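Local coordinates for protein putative 4-Hydroxy-2-oxoglutarate aldolase / 2-dehydro-3-deoxyphosphogluconate aldolase (Yersinia enterocolitica, PDB 3LM7) that is a putative aldolase of the TIM-barrel class, built as a ring of parallel strands wrapped by helices, with its detailed function not established, at residues V19-K24 with R28-A33; K55-Y60 with L68-G73; M82-S87 with V102-A107; V115-I120 with I217-S222. All blocks are in the same frame, centred on the assembly; numbering follows the deposited sequence.

Contact 1: V19-K24 with R28-A33; sequences VLAGSK and RAIYQA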
loop_
_atom_site.group_PDB
_atom_site.type_symbol
_atom_site.label_atom_id
_atom_site.label_comp_id
_atom_site.label_asym_id
_atom_site.label_seq_id
_atom_site.Cartn_x
_atom_site.Cartn_y
_atom_site.Cartn_z
ATOM N N VAL A 19 14.263 12.830 9.476
ATOM C CA VAL A 19 15.591 13.336 9.840
ATOM C C VAL A 19 15.333 14.273 10.966
ATOM O O VAL A 19 14.193 14.700 11.172
ATOM C CB VAL A 19 16.307 14.083 8.584
ATOM C CG1 VAL A 19 16.362 13.177 7.352
ATOM C CG2 VAL A 19 15.509 15.346 8.188
ATOM N N LEU A 20 16.358 14.608 11.731
ATOM C CA LEU A 20 16.196 15.481 12.887
ATOM C C LEU A 20 16.406 16.952 12.533
ATOM O O LEU A 20 17.186 17.263 11.657
ATOM C CB LEU A 20 17.242 15.115 13.965
ATOM C CG LEU A 20 17.132 13.693 14.514
ATOM C CD1 LEU A 20 18.221 13.450 15.570
ATOM C CD2 LEU A 20 15.669 13.329 15.039
ATOM N N ALA A 21 15.761 17.847 13.262
ATOM C CA ALA A 21 16.038 19.282 13.100
ATOM C C ALA A 21 16.939 19.746 14.218
ATOM O O ALA A 21 16.738 19.378 15.366
ATOM C CB ALA A 21 14.723 20.105 13.079
ATOM N N GLY A 22 17.910 20.595 13.915
ATOM C CA GLY A 22 18.722 21.145 15.013
ATOM C C GLY A 22 18.198 22.502 15.482
ATOM O O GLY A 22 18.707 23.048 16.477
ATOM N N SER A 23 17.217 23.049 14.782
ATOM C CA SER A 23 16.666 24.382 15.125
ATOM C C SER A 23 15.399 24.594 14.298
ATOM O O SER A 23 15.147 23.836 13.352
ATOM C CB SER A 23 17.680 25.488 14.752
ATOM O OG SER A 23 17.783 25.663 13.342
ATOM N N LYS A 24 14.609 25.627 14.600
ATOM C CA LYS A 24 13.432 25.913 13.744
ATOM C C LYS A 24 13.783 26.298 12.317
ATOM O O LYS A 24 13.132 25.842 11.356
ATOM C CB LYS A 24 12.570 27.017 14.406
ATOM C CG LYS A 24 11.779 26.468 15.586
ATOM C CD LYS A 24 11.216 27.617 16.420
ATOM C CE LYS A 24 10.561 27.092 17.658
ATOM N NZ LYS A 24 11.473 26.827 18.735
ATOM N N ARG A 28 12.758 24.291 8.756
ATOM C CA ARG A 28 12.249 24.908 7.499
ATOM C C ARG A 28 13.101 24.533 6.281
ATOM O O ARG A 28 12.567 24.192 5.202
ATOM C CB ARG A 28 12.153 26.441 7.691
ATOM C CG ARG A 28 11.339 27.228 6.658
ATOM C CD ARG A 28 11.479 28.750 7.015
ATOM N NE ARG A 28 12.065 28.849 8.365
ATOM C CZ ARG A 28 11.548 29.519 9.393
ATOM N NH1 ARG A 28 10.426 30.230 9.246
ATOM N NH2 ARG A 28 12.182 29.497 10.563
ATOM N N ALA A 29 14.424 24.609 6.443
ATOM C CA ALA A 29 15.371 24.350 5.339
ATOM C C ALA A 29 15.244 22.888 4.909
ATOM O O ALA A 29 15.340 22.568 3.705
ATOM C CB ALA A 29 16.782 24.621 5.849
ATOM N N ILE A 30 15.120 21.989 5.910
ATOM C CA ILE A 30 14.992 20.531 5.635
ATOM C C ILE A 30 13.726 20.273 4.845
ATOM O O ILE A 30 13.730 19.542 3.874
ATOM C CB ILE A 30 14.877 19.720 6.993
ATOM C CG1 ILE A 30 16.206 19.745 7.754
ATOM C CG2 ILE A 30 14.295 18.347 6.726
ATOM C CD1 ILE A 30 16.130 19.311 9.218
ATOM N N TYR A 31 12.615 20.855 5.309
ATOM C CA TYR A 31 11.307 20.658 4.681
ATOM C C TYR A 31 11.311 21.162 3.235
ATOM O O TYR A 31 10.804 20.498 2.315
ATOM C CB TYR A 31 10.225 21.393 5.524
ATOM C CG TYR A 31 8.834 21.093 5.095
ATOM C CD1 TYR A 31 8.272 19.803 5.276
ATOM C CD2 TYR A 31 8.040 22.090 4.556
ATOM C CE1 TYR A 31 6.932 19.542 4.912
ATOM C CE2 TYR A 31 6.731 21.847 4.202
ATOM C CZ TYR A 31 6.177 20.579 4.361
ATOM O OH TYR A 31 4.872 20.399 3.941
ATOM N N GLN A 32 11.958 22.314 3.027
ATOM C CA GLN A 32 12.139 22.796 1.695
ATOM C C GLN A 32 12.935 21.823 0.851
ATOM O O GLN A 32 12.542 21.509 -0.263
ATOM C CB GLN A 32 12.899 24.156 1.699
ATOM C CG GLN A 32 13.053 24.700 0.251
ATOM C CD GLN A 32 13.595 26.096 0.200
ATOM O OE1 GLN A 32 14.588 26.423 0.864
ATOM N NE2 GLN A 32 12.974 26.926 -0.616
ATOM N N ALA A 33 14.075 21.388 1.360
ATOM C CA ALA A 33 15.031 20.578 0.569
ATOM C C ALA A 33 14.419 19.229 0.203
ATOM O O ALA A 33 14.652 18.660 -0.881
ATOM C CB ALA A 33 16.315 20.417 1.318
#
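With chi1 at -70°, I30 sends its CG1 branch away from its own carbonyl carbon, and the chain then runs on extended (chi2 165°), which carries CD1 to the end of strand 17-20 while CG2 stays against V19. The V19 methyl that meets I30 CG2 is its own CG2, which sits between the V19 backbone N and carbonyl carbon. The two branched side chains slide past each other in opposite directions, V19 CG2 lying 3.6 Å from I30 CG2. Farther along, I30 CD1 comes to 3.4 Å from L20 O and 3.9 Å from A21 CA, and A21 CB closes the patch at 4.2 Å from I30 CD1. One isoleucine thus spans three successive residues of the chain. This is the first beta-alpha step of the barrel: strand 17-20, a short turn, and helix 24-33 folded back over it on the way to strand 38-43, whose V38 touches both V19 and I30. S23 opens the helix as its N-cap, with OG bonded to N26 N. One turn on, R28 N donates to K24 O at 3.1 Å in a nearly straight bond (166°). The long side chains of K24 and R28 turn to other partners: the R28 guanidinium, passing obliquely near K24 O with NH2 at 3.9 Å, pairs with D25, and K24 NZ forms a salt bridge with D56 on helix 50-63.

Contact 2: K55-Y60 with L68-G73; sequences KDMREY and LSVGLG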
loop_
_atom_site.group_PDB
_atom_site.type_symbol
_atom_site.label_atom_id
_atom_site.label_comp_id
_atom_site.label_asym_id
_atom_site.label_seq_id
_atom_site.Cartn_x
_atom_site.Cartn_y
_atom_site.Cartn_z
ATOM N N LYS A 55 4.215 23.166 23.460
ATOM C CA LYS A 55 4.321 24.541 22.954
ATOM C C LYS A 55 5.376 24.599 21.837
ATOM O O LYS A 55 5.106 25.060 20.734
ATOM C CB LYS A 55 4.738 25.437 24.145
ATOM C CG LYS A 55 4.164 26.837 24.111
ATOM C CD LYS A 55 4.560 27.620 25.386
ATOM C CE LYS A 55 4.106 29.078 25.274
ATOM N NZ LYS A 55 4.018 29.472 23.813
ATOM N N ASP A 56 6.577 24.076 22.099
ATOM C CA ASP A 56 7.646 24.257 21.155
ATOM C C ASP A 56 7.393 23.473 19.886
ATOM O O ASP A 56 7.657 23.958 18.789
ATOM C CB ASP A 56 9.004 23.887 21.747
ATOM C CG ASP A 56 10.169 24.622 21.023
ATOM O OD1 ASP A 56 10.056 25.850 20.921
ATOM O OD2 ASP A 56 11.173 23.991 20.603
HETATM N N MSE A 57 6.914 22.234 20.040
HETATM C CA MSE A 57 6.624 21.395 18.876
HETATM C C MSE A 57 5.449 21.921 18.027
HETATM O O MSE A 57 5.450 21.780 16.820
HETATM C CB MSE A 57 6.375 19.919 19.336
HETATM C CG MSE A 57 7.643 19.351 19.959
HETATM SE SE MSE A 57 7.413 17.425 20.112
HETATM C CE MSE A 57 8.972 17.008 21.212
ATOM N N ARG A 58 4.470 22.573 18.655
ATOM C CA ARG A 58 3.454 23.288 17.882
ATOM C C ARG A 58 4.078 24.405 17.037
ATOM O O ARG A 58 3.693 24.622 15.888
ATOM C CB ARG A 58 2.381 23.855 18.822
ATOM C CG ARG A 58 1.325 22.820 19.067
ATOM C CD ARG A 58 0.408 23.300 20.180
ATOM N NE ARG A 58 -0.615 22.331 20.534
ATOM C CZ ARG A 58 -1.325 22.430 21.667
ATOM N NH1 ARG A 58 -1.116 23.464 22.507
ATOM N NH2 ARG A 58 -2.286 21.555 21.937
ATOM N N GLU A 59 5.082 25.091 17.572
ATOM C CA GLU A 59 5.754 26.095 16.749
ATOM C C GLU A 59 6.471 25.452 15.525
ATOM O O GLU A 59 6.392 25.978 14.412
ATOM C CB GLU A 59 6.742 26.917 17.613
ATOM C CG GLU A 59 6.106 27.690 18.738
ATOM C CD GLU A 59 7.137 28.517 19.564
ATOM O OE1 GLU A 59 8.130 28.990 18.991
ATOM O OE2 GLU A 59 6.915 28.672 20.772
ATOM N N TYR A 60 7.199 24.337 15.715
ATOM C CA TYR A 60 7.796 23.628 14.583
ATOM C C TYR A 60 6.736 23.191 13.595
ATOM O O TYR A 60 6.937 23.304 12.379
ATOM C CB TYR A 60 8.521 22.334 15.079
ATOM C CG TYR A 60 9.931 22.510 15.547
ATOM C CD1 TYR A 60 10.217 22.708 16.895
ATOM C CD2 TYR A 60 10.986 22.488 14.655
ATOM C CE1 TYR A 60 11.518 22.883 17.338
ATOM C CE2 TYR A 60 12.350 22.632 15.129
ATOM C CZ TYR A 60 12.562 22.785 16.457
ATOM O OH TYR A 60 13.816 22.921 16.955
ATOM N N LEU A 68 5.875 16.689 11.389
ATOM C CA LEU A 68 6.617 16.590 12.618
ATOM C C LEU A 68 6.617 15.114 13.057
ATOM O O LEU A 68 5.586 14.446 12.965
ATOM C CB LEU A 68 5.884 17.451 13.677
ATOM C CG LEU A 68 6.354 17.303 15.141
ATOM C CD1 LEU A 68 7.730 17.764 15.377
ATOM C CD2 LEU A 68 5.383 18.115 16.066
ATOM N N SER A 69 7.777 14.635 13.524
ATOM C CA SER A 69 7.915 13.311 14.137
ATOM C C SER A 69 8.314 13.551 15.580
ATOM O O SER A 69 9.419 14.095 15.855
ATOM C CB SER A 69 9.064 12.560 13.433
ATOM O OG SER A 69 9.260 11.314 14.067
ATOM N N VAL A 70 7.459 13.172 16.525
ATOM C CA VAL A 70 7.806 13.294 17.966
ATOM C C VAL A 70 8.828 12.191 18.360
ATOM O O VAL A 70 8.521 11.019 18.194
ATOM C CB VAL A 70 6.542 13.172 18.841
ATOM C CG1 VAL A 70 6.953 13.266 20.331
ATOM C CG2 VAL A 70 5.555 14.276 18.384
ATOM N N GLY A 71 10.028 12.596 18.817
ATOM C CA GLY A 71 11.071 11.643 19.160
ATOM C C GLY A 71 11.187 11.306 20.630
ATOM O O GLY A 71 10.950 12.141 21.506
ATOM N N LEU A 72 11.556 10.067 20.908
ATOM C CA LEU A 72 12.015 9.720 22.260
ATOM C C LEU A 72 13.411 10.361 22.546
ATOM O O LEU A 72 13.592 10.974 23.552
ATOM C CB LEU A 72 12.150 8.186 22.393
ATOM C CG LEU A 72 10.827 7.401 22.149
ATOM C CD1 LEU A 72 11.158 6.004 21.541
ATOM C CD2 LEU A 72 9.976 7.314 23.436
ATOM N N GLY A 73 14.321 10.292 21.600
ATOM C CA GLY A 73 15.710 10.727 21.829
ATOM C C GLY A 73 16.548 9.448 21.749
ATOM O O GLY A 73 16.724 8.719 22.768
#
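M57, modelled as selenomethionine, meets strand 68-71 at two heights. At its base, M57 CB lies 3.9 Å from L68 CD2, and the same methyl rests 3.7 Å from M57 O, against the helix backbone itself. Farther out, M57 SE lies against both methyls of V70, 4.0 Å from V70 CG2 and 4.2 Å from V70 CG1, the two side chains crossing at about a right angle. The reach depends on the chain of M57, which is extended beyond CG, whereas L68 is turned up to the helix by a CG placed opposite its backbone N (chi1 170°). The second shell is also largely apolar: V42 of the preceding strand touches both M57 and L68, I86 of helix 80-90 packs on M57, and V83 and S87 of that helix lie against V70. Between L68 and V70, S69 points the other way and bonds through OG to H94 of the adjacent strand 94-95 and to N18 of strand 17-20, two strands away, so L68 and V70 serve the helices while S69 turns its hydroxyl to the other side of the sheet. Helix 50-63 connects strands 38-43 and 68-71, and its packing on the second completes a beta-alpha-beta crossover, the repeating element of a TIM barrel.

Contact 3: M82-S87 with V102-A107; sequences MVSQIS and VGASRA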
loop_
_atom_site.group_PDB
_atom_site.type_symbol
_atom_site.label_atom_id
_atom_site.label_comp_id
_atom_site.label_asym_id
_atom_site.label_seq_id
_atom_site.Cartn_x
_atom_site.Cartn_y
_atom_site.Cartn_z
HETATM N N MSE A 82 6.243 10.310 28.302
HETATM C CA MSE A 82 6.190 11.726 27.875
HETATM C C MSE A 82 5.844 11.850 26.393
HETATM O O MSE A 82 5.041 12.689 26.020
HETATM C CB MSE A 82 7.516 12.403 28.142
HETATM C CG MSE A 82 7.415 13.901 28.298
HETATM SE SE MSE A 82 9.275 14.552 28.344
HETATM C CE MSE A 82 8.896 16.408 28.347
ATOM N N VAL A 83 6.409 10.981 25.542
ATOM C CA VAL A 83 6.026 11.005 24.105
ATOM C C VAL A 83 4.531 10.764 23.908
ATOM O O VAL A 83 3.887 11.463 23.121
ATOM C CB VAL A 83 6.888 10.029 23.253
ATOM C CG1 VAL A 83 6.284 9.845 21.876
ATOM C CG2 VAL A 83 8.310 10.666 23.111
ATOM N N SER A 84 3.939 9.838 24.671
ATOM C CA SER A 84 2.512 9.605 24.528
ATOM C C SER A 84 1.712 10.852 24.935
ATOM O O SER A 84 0.708 11.184 24.309
ATOM C CB SER A 84 2.033 8.424 25.408
ATOM O OG SER A 84 2.533 7.223 24.877
ATOM N N GLN A 85 2.125 11.495 26.025
ATOM C CA GLN A 85 1.419 12.698 26.443
ATOM C C GLN A 85 1.621 13.880 25.520
ATOM O O GLN A 85 0.656 14.621 25.226
ATOM C CB GLN A 85 1.776 13.032 27.891
ATOM C CG GLN A 85 1.394 11.876 28.847
ATOM C CD GLN A 85 2.022 12.078 30.226
ATOM O OE1 GLN A 85 2.836 12.950 30.396
ATOM N NE2 GLN A 85 1.651 11.254 31.191
ATOM N N ILE A 86 2.858 14.110 25.082
ATOM C CA ILE A 86 3.110 15.155 24.111
ATOM C C ILE A 86 2.271 14.929 22.844
ATOM O O ILE A 86 1.621 15.863 22.309
ATOM C CB ILE A 86 4.570 15.187 23.715
ATOM C CG1 ILE A 86 5.430 15.654 24.876
ATOM C CG2 ILE A 86 4.813 16.102 22.477
ATOM C CD1 ILE A 86 6.962 15.428 24.642
ATOM N N SER A 87 2.290 13.699 22.334
ATOM C CA SER A 87 1.633 13.394 21.017
ATOM C C SER A 87 0.123 13.591 21.071
ATOM O O SER A 87 -0.470 14.033 20.110
ATOM C CB SER A 87 2.021 11.980 20.523
ATOM O OG SER A 87 3.446 11.881 20.362
ATOM N N VAL A 102 3.309 1.750 22.341
ATOM C CA VAL A 102 2.458 1.934 21.137
ATOM C C VAL A 102 0.963 2.031 21.459
ATOM O O VAL A 102 0.267 2.907 20.935
ATOM C CB VAL A 102 2.682 0.759 20.204
ATOM C CG1 VAL A 102 1.576 0.680 19.072
ATOM C CG2 VAL A 102 4.089 0.797 19.608
ATOM N N GLY A 103 0.454 1.123 22.324
ATOM C CA GLY A 103 -0.975 1.109 22.653
ATOM C C GLY A 103 -1.387 2.396 23.373
ATOM O O GLY A 103 -2.380 2.994 23.023
ATOM N N ALA A 104 -0.633 2.840 24.384
ATOM C CA ALA A 104 -1.046 4.126 25.019
ATOM C C ALA A 104 -0.995 5.293 24.026
ATOM O O ALA A 104 -1.827 6.197 24.102
ATOM C CB ALA A 104 -0.137 4.434 26.228
ATOM N N SER A 105 0.005 5.339 23.143
ATOM C CA SER A 105 0.114 6.518 22.241
ATOM C C SER A 105 -1.047 6.506 21.290
ATOM O O SER A 105 -1.668 7.531 21.013
ATOM C CB SER A 105 1.451 6.524 21.439
ATOM O OG SER A 105 2.520 6.976 22.253
ATOM N N ARG A 106 -1.350 5.346 20.725
ATOM C CA ARG A 106 -2.448 5.356 19.781
ATOM C C ARG A 106 -3.756 5.761 20.475
ATOM O O ARG A 106 -4.589 6.511 19.908
ATOM C CB ARG A 106 -2.579 4.009 19.085
ATOM C CG ARG A 106 -3.905 3.795 18.324
ATOM C CD ARG A 106 -3.965 4.778 17.067
ATOM N NE ARG A 106 -2.848 4.391 16.174
ATOM C CZ ARG A 106 -2.161 5.199 15.388
ATOM N NH1 ARG A 106 -2.534 6.464 15.285
ATOM N NH2 ARG A 106 -1.154 4.701 14.614
ATOM N N ALA A 107 -3.974 5.226 21.658
ATOM C CA ALA A 107 -5.199 5.528 22.384
ATOM C C ALA A 107 -5.267 7.020 22.704
ATOM O O ALA A 107 -6.351 7.590 22.522
ATOM C CB ALA A 107 -5.284 4.735 23.687
HETATM O O HOH W 1 -0.296 10.025 21.941
#
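S84 and S105 bring two consecutive helices of the barrel's outer layer, 80-90 and 102-109, to within 4.5 Å measured between their CA atoms. In a TIM barrel such helices lie side by side around the parallel strands, and here the short strand 94-95 beneath them contributes V95, which touches V83, S87 and S105. The side chain of S84 is small, but both of its atoms meet the second helix. S84 CB lies 3.5 Å from S105 OG, so contact with that helix begins at the first side-chain carbon. Its chi1 of -70° sets OG opposite the carbonyl carbon, and the hydroxyl meets that of S105 at 2.6 Å, S84 OG to S105 OG. Either oxygen could donate in this short hydrogen bond. Beside it the methyl of A104 flanks the bond, its CB 4.1 Å from S84 OG. Further partners help fix the pair: Q97 NE2 bonds S105 OG, and S84 OG also makes a weak hydrogen bond to S80 O, one turn earlier. A second, indirect link runs through a water that donates to both S84 O, at 2.8 Å, and S105 O, at 3.0 Å, so that each serine takes part through its backbone as well as its hydroxyl. One turn along helix 80-90, S87 folds its hydroxyl back on its own backbone: S87 OG donates to V83 O at 2.8 Å from above the carbonyl plane, while S87 N reaches the same oxygen from the opposite face.

Contact 4: V115-I120 with I217-S222; sequences VVNGLI and IPHIYS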
loop_
_atom_site.group_PDB
_atom_site.type_symbol
_atom_site.label_atom_id
_atom_site.label_comp_id
_atom_site.label_asym_id
_atom_site.label_seq_id
_atom_site.Cartn_x
_atom_site.Cartn_y
_atom_site.Cartn_z
ATOM N N VAL A 115 1.046 8.276 12.229
ATOM C CA VAL A 115 1.859 7.048 12.212
ATOM C C VAL A 115 2.561 6.845 13.542
ATOM O O VAL A 115 3.270 7.735 13.991
ATOM C CB VAL A 115 2.952 7.132 11.052
ATOM C CG1 VAL A 115 3.928 5.933 11.137
ATOM C CG2 VAL A 115 2.201 7.091 9.687
ATOM N N VAL A 116 2.362 5.670 14.167
ATOM C CA VAL A 116 3.026 5.331 15.400
ATOM C C VAL A 116 3.897 4.102 15.159
ATOM O O VAL A 116 3.374 2.977 14.858
ATOM C CB VAL A 116 1.972 4.940 16.482
ATOM C CG1 VAL A 116 2.695 4.578 17.806
ATOM C CG2 VAL A 116 1.043 6.187 16.678
ATOM N N ASN A 117 5.228 4.294 15.220
ATOM C CA ASN A 117 6.104 3.136 15.047
ATOM C C ASN A 117 6.317 2.405 16.392
ATOM O O ASN A 117 5.974 2.926 17.500
ATOM C CB ASN A 117 7.441 3.551 14.356
ATOM C CG ASN A 117 8.364 4.400 15.242
ATOM O OD1 ASN A 117 8.440 4.211 16.444
ATOM N ND2 ASN A 117 9.144 5.285 14.610
ATOM N N GLY A 118 6.882 1.208 16.322
ATOM C CA GLY A 118 7.139 0.471 17.551
ATOM C C GLY A 118 8.554 -0.094 17.383
ATOM O O GLY A 118 8.824 -0.799 16.428
ATOM N N LEU A 119 9.412 0.208 18.345
ATOM C CA LEU A 119 10.827 -0.170 18.262
ATOM C C LEU A 119 11.002 -1.631 18.657
ATOM O O LEU A 119 10.625 -2.026 19.780
ATOM C CB LEU A 119 11.675 0.711 19.214
ATOM C CG LEU A 119 13.212 0.724 18.946
ATOM C CD1 LEU A 119 13.882 1.969 19.712
ATOM C CD2 LEU A 119 13.839 -0.582 19.424
ATOM N N ILE A 120 11.533 -2.423 17.713
ATOM C CA ILE A 120 11.905 -3.786 17.919
ATOM C C ILE A 120 13.269 -3.986 17.255
ATOM O O ILE A 120 13.677 -3.163 16.362
ATOM C CB ILE A 120 10.873 -4.810 17.307
ATOM C CG1 ILE A 120 10.920 -4.773 15.778
ATOM C CG2 ILE A 120 9.426 -4.562 17.877
ATOM C CD1 ILE A 120 9.883 -5.784 15.104
ATOM N N ILE A 217 9.721 4.427 5.874
ATOM C CA ILE A 217 10.093 5.721 6.492
ATOM C C ILE A 217 11.520 5.514 7.027
ATOM O O ILE A 217 11.724 5.094 8.157
ATOM C CB ILE A 217 9.110 6.192 7.629
ATOM C CG1 ILE A 217 7.693 6.377 7.054
ATOM C CG2 ILE A 217 9.634 7.559 8.290
ATOM C CD1 ILE A 217 6.565 6.646 8.177
ATOM N N PRO A 218 12.534 5.754 6.174
ATOM C CA PRO A 218 13.903 5.518 6.663
ATOM C C PRO A 218 14.326 6.671 7.549
ATOM O O PRO A 218 13.927 7.812 7.271
ATOM C CB PRO A 218 14.745 5.511 5.380
ATOM C CG PRO A 218 14.004 6.341 4.420
ATOM C CD PRO A 218 12.492 6.061 4.726
ATOM N N HIS A 219 15.137 6.399 8.575
ATOM C CA HIS A 219 15.598 7.451 9.456
ATOM C C HIS A 219 17.058 7.702 9.174
ATOM O O HIS A 219 17.802 6.746 9.089
ATOM C CB HIS A 219 15.443 7.004 10.924
ATOM C CG HIS A 219 14.017 6.895 11.344
ATOM N ND1 HIS A 219 13.523 7.572 12.435
ATOM C CD2 HIS A 219 12.972 6.212 10.808
ATOM C CE1 HIS A 219 12.234 7.286 12.576
ATOM N NE2 HIS A 219 11.878 6.447 11.621
ATOM N N ILE A 220 17.445 8.977 9.033
ATOM C CA ILE A 220 18.841 9.324 8.730
ATOM C C ILE A 220 19.293 10.448 9.651
ATOM O O ILE A 220 18.775 11.531 9.600
ATOM C CB ILE A 220 19.053 9.753 7.242
ATOM C CG1 ILE A 220 18.238 8.868 6.262
ATOM C CG2 ILE A 220 20.562 9.714 6.928
ATOM C CD1 ILE A 220 16.749 9.318 6.082
ATOM N N TYR A 221 20.216 10.137 10.537
ATOM C CA TYR A 221 20.510 10.974 11.685
ATOM C C TYR A 221 21.979 11.437 11.575
ATOM O O TYR A 221 22.296 12.178 10.667
ATOM C CB TYR A 221 20.261 10.208 12.982
ATOM C CG TYR A 221 18.794 9.857 13.249
ATOM C CD1 TYR A 221 17.738 10.613 12.719
ATOM C CD2 TYR A 221 18.477 8.810 14.072
ATOM C CE1 TYR A 221 16.361 10.269 12.966
ATOM C CE2 TYR A 221 17.119 8.497 14.383
ATOM C CZ TYR A 221 16.091 9.233 13.823
ATOM O OH TYR A 221 14.788 8.914 14.167
ATOM N N SER A 222 22.875 10.961 12.443
ATOM C CA SER A 222 24.147 11.689 12.600
ATOM C C SER A 222 24.997 11.751 11.314
ATOM O O SER A 222 25.808 12.652 11.184
ATOM C CB SER A 222 24.975 11.097 13.762
ATOM O OG SER A 222 25.354 9.781 13.420
#
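The amide nitrogen of N117, ND2, is gripped by two acceptors, E191 OE1 and N96 OD1, and these bonds hold it close to H219. The approach to the imidazole is oblique, N117 ND2 standing 4.2 Å from H219 CE1, a contact of neighbours and not a bond. What couples the two side chains is their common partner, for H219 NE2 also bonds E191 OE1. N117 OD1 accepts from Q97 N, and with both ends of the amide engaged its rotation is fixed; its CB already points toward segment 217-222. At the other ring nitrogen, H219 ND1 and Y221 OH lie 2.5 Å apart in a short, nearly straight hydrogen bond (168°) whose donor is open, with Y221 CZ in the plane of the ring at its edge. The imidazole is therefore tethered at both nitrogens. K163 of strand 161-164 touches both N117 and H219, adding a long chain to the cluster. Away from this polar group the contact turns apolar: V115 and I217 reach toward each other tip to tip, V115 CG1 lying 4.0 Å from I217 CD1, and E191 packs on both. The side chains of segment 217-222 touch strands 17-20 and 189-192, the two outermost of the parallel sheet, a place consistent with that of the eighth strand of a TIM barrel. The contact spans the interior of the closed ring, a buried polar cluster beside a small apolar contact, as befits the core of a TIM barrel.

Overall arrangement
The four contacts sample the layers of one barrel. Contact 4 lies at its heart, its centre about 2 Å from the centre of the chain, and is the one in which polar side chains meet across the inside of the ring. Contacts 1 and 2 fasten helices to strands of the same sheet by apolar packing; contact 2 is wholly buried, whereas contact 1 is only partly so and adds charged groups at its rim, with K24 bridging to D56 of contact 2. Contact 3 joins helix to helix through hydroxyls and a water, its serines buried but A104 exposed at its edge. It adjoins contact 2 through V83 and I86, and contact 4 through V102, while contact 1 remains about 11 Å away at the nearest atoms.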